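Local coordinates for fervidolysin (Fervidobacterium pennivorans, PDB 1R6V), which is a keratin-degrading serine protease of the subtilisin family that allows its bacterium to grow on native feathers, at residues Lys49-Lys54 / Lys75-Lys80. The protein carries 1 engineered substitution. Sequence-based numbering, arbitrary orientation.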
loop_
_atom_site.group_PDB
_atom_site.type_symbol
_atom_site.label_atom_id
_atom_site.label_comp_id
_atom_site.label_asym_id
_atom_site.label_seq_id
_atom_site.Cartn_x
_atom_site.Cartn_y
_atom_site.Cartn_z
ATOM N N LYS A 49 -19.977 17.996 -0.841
ATOM C CA LYS A 49 -20.788 18.972 -1.551
ATOM C C LYS A 49 -20.247 19.263 -2.949
ATOM O O LYS A 49 -21.016 19.375 -3.906
ATOM C CB LYS A 49 -20.877 20.259 -0.742
ATOM C CG LYS A 49 -21.505 20.044 0.612
ATOM C CD LYS A 49 -21.547 21.323 1.403
ATOM C CE LYS A 49 -22.004 21.068 2.824
ATOM N NZ LYS A 49 -21.907 22.322 3.627
ATOM N N ALA A 50 -18.928 19.371 -3.078
ATOM C CA ALA A 50 -18.335 19.665 -4.380
ATOM C C ALA A 50 -18.627 18.585 -5.419
ATOM O O ALA A 50 -18.817 18.882 -6.598
ATOM C CB ALA A 50 -16.828 19.869 -4.239
ATOM N N VAL A 51 -18.670 17.329 -4.999
ATOM C CA VAL A 51 -18.943 16.263 -5.953
ATOM C C VAL A 51 -20.379 15.769 -5.792
ATOM O O VAL A 51 -20.840 14.908 -6.543
ATOM C CB VAL A 51 -17.943 15.079 -5.769
ATOM C CG1 VAL A 51 -16.515 15.599 -5.802
ATOM C CG2 VAL A 51 -18.211 14.342 -4.468
ATOM N N ASN A 52 -21.089 16.355 -4.833
ATOM C CA ASN A 52 -22.458 15.965 -4.523
ATOM C C ASN A 52 -22.510 14.451 -4.406
ATOM O O ASN A 52 -23.318 13.778 -5.050
ATOM C CB ASN A 52 -23.430 16.437 -5.604
ATOM C CG ASN A 52 -24.874 16.218 -5.205
ATOM O OD1 ASN A 52 -25.210 16.288 -4.025
ATOM N ND2 ASN A 52 -25.738 15.964 -6.183
ATOM N N GLY A 53 -21.630 13.915 -3.570
ATOM C CA GLY A 53 -21.581 12.481 -3.400
ATOM C C GLY A 53 -22.269 12.009 -2.142
ATOM O O GLY A 53 -22.941 12.778 -1.457
ATOM N N LYS A 54 -22.110 10.727 -1.852
ATOM C CA LYS A 54 -22.708 10.155 -0.669
ATOM C C LYS A 54 -21.671 9.362 0.098
ATOM O O LYS A 54 -20.978 8.522 -0.474
ATOM C CB LYS A 54 -23.866 9.222 -1.026
ATOM C CG LYS A 54 -24.482 8.587 0.206
ATOM C CD LYS A 54 -25.586 7.630 -0.143
ATOM C CE LYS A 54 -25.087 6.468 -0.977
ATOM N NZ LYS A 54 -26.144 5.409 -1.074
ATOM N N LYS A 75 -11.883 10.884 -12.095
ATOM C CA LYS A 75 -11.175 12.003 -12.708
ATOM C C LYS A 75 -11.992 13.284 -12.590
ATOM O O LYS A 75 -11.466 14.347 -12.258
ATOM C CB LYS A 75 -10.869 11.695 -14.178
ATOM C CG LYS A 75 -9.866 12.645 -14.817
ATOM C CD LYS A 75 -9.603 12.224 -16.257
ATOM C CE LYS A 75 -8.773 13.250 -17.002
ATOM N NZ LYS A 75 -7.440 13.440 -16.363
ATOM N N GLN A 76 -13.290 13.184 -12.844
ATOM C CA GLN A 76 -14.149 14.352 -12.730
ATOM C C GLN A 76 -14.225 14.831 -11.277
ATOM O O GLN A 76 -14.305 16.034 -11.012
ATOM C CB GLN A 76 -15.549 14.020 -13.252
ATOM C CG GLN A 76 -15.586 13.707 -14.736
ATOM C CD GLN A 76 -16.976 13.337 -15.205
ATOM O OE1 GLN A 76 -17.709 12.641 -14.508
ATOM N NE2 GLN A 76 -17.342 13.792 -16.400
ATOM N N ALA A 77 -14.210 13.893 -10.328
ATOM C CA ALA A 77 -14.248 14.273 -8.913
ATOM C C ALA A 77 -12.960 15.025 -8.574
ATOM O O ALA A 77 -12.968 16.006 -7.827
ATOM C CB ALA A 77 -14.389 13.017 -8.013
ATOM N N TYR A 78 -11.839 14.549 -9.105
ATOM C CA TYR A 78 -10.577 15.241 -8.867
ATOM C C TYR A 78 -10.693 16.684 -9.401
ATOM O O TYR A 78 -10.241 17.626 -8.760
ATOM C CB TYR A 78 -9.432 14.546 -9.601
ATOM C CG TYR A 78 -8.828 13.338 -8.921
ATOM C CD1 TYR A 78 -9.515 12.639 -7.922
ATOM C CD2 TYR A 78 -7.568 12.889 -9.295
ATOM C CE1 TYR A 78 -8.940 11.507 -7.306
ATOM C CE2 TYR A 78 -6.987 11.766 -8.695
ATOM C CZ TYR A 78 -7.672 11.080 -7.701
ATOM O OH TYR A 78 -7.071 9.978 -7.093
ATOM N N ASP A 79 -11.295 16.851 -10.574
ATOM C CA ASP A 79 -11.426 18.195 -11.135
ATOM C C ASP A 79 -12.241 19.111 -10.236
ATOM O O ASP A 79 -11.970 20.307 -10.162
ATOM C CB ASP A 79 -12.062 18.156 -12.529
ATOM C CG ASP A 79 -11.139 17.557 -13.580
ATOM O OD1 ASP A 79 -9.899 17.695 -13.458
ATOM O OD2 ASP A 79 -11.654 16.960 -14.545
ATOM N N LYS A 80 -13.243 18.556 -9.554
ATOM C CA LYS A 80 -14.083 19.344 -8.653
ATOM C C LYS A 80 -13.407 19.658 -7.322
ATOM O O LYS A 80 -13.808 20.580 -6.618
ATOM C CB LYS A 80 -15.382 18.594 -8.345
ATOM C CG LYS A 80 -16.378 18.534 -9.486
ATOM C CD LYS A 80 -17.166 19.823 -9.569
ATOM C CE LYS A 80 -18.315 19.688 -10.547
ATOM N NZ LYS A 80 -19.292 20.804 -10.400
#
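Val51 meets Ala77 where two helices of the propeptide domain come together through small side chains and the stem of Lys80, and the backbones approach closely, with CA of Val51 and CA of Ala77 5.9 Å apart. The apolar part of the contact rests on one branch of the valine: CG1, turned anti to its own carbonyl carbon (chi1 -53°), lies 4.0 Å from Ala77 CB and also brushes Lys80 CB at 4.1 Å.

Helices 41-51 and 74-81 are the two helices of a beta-alpha-beta-beta-alpha-beta, ferredoxin-like fold, as in subtilisin propeptides, and the contact joins them beside its four-stranded antiparallel sheet, ordered 54-59, 64-68, 33-38, 89-93. Helix 41-51 ends here in a Schellman motif, with Asn52 as the C-prime residue at positive phi; the chain then enters strand 54-59.

The remaining contacts set aliphatic carbon against carbonyl oxygen. Bent at chi2 (-81°), the Lys80 chain passes across the carbonyl oxygen of Ala50, from CB to CE, with Lys80 CD nearest at 3.5 Å from Ala50 O, a van der Waals approach. In the other direction, the methyl carbon Ala50 CB lies 3.9 Å from Lys80 O. No hydrogen bond links the two segments. Ala50 also packs on Leu84, and Ala77 on Leu69.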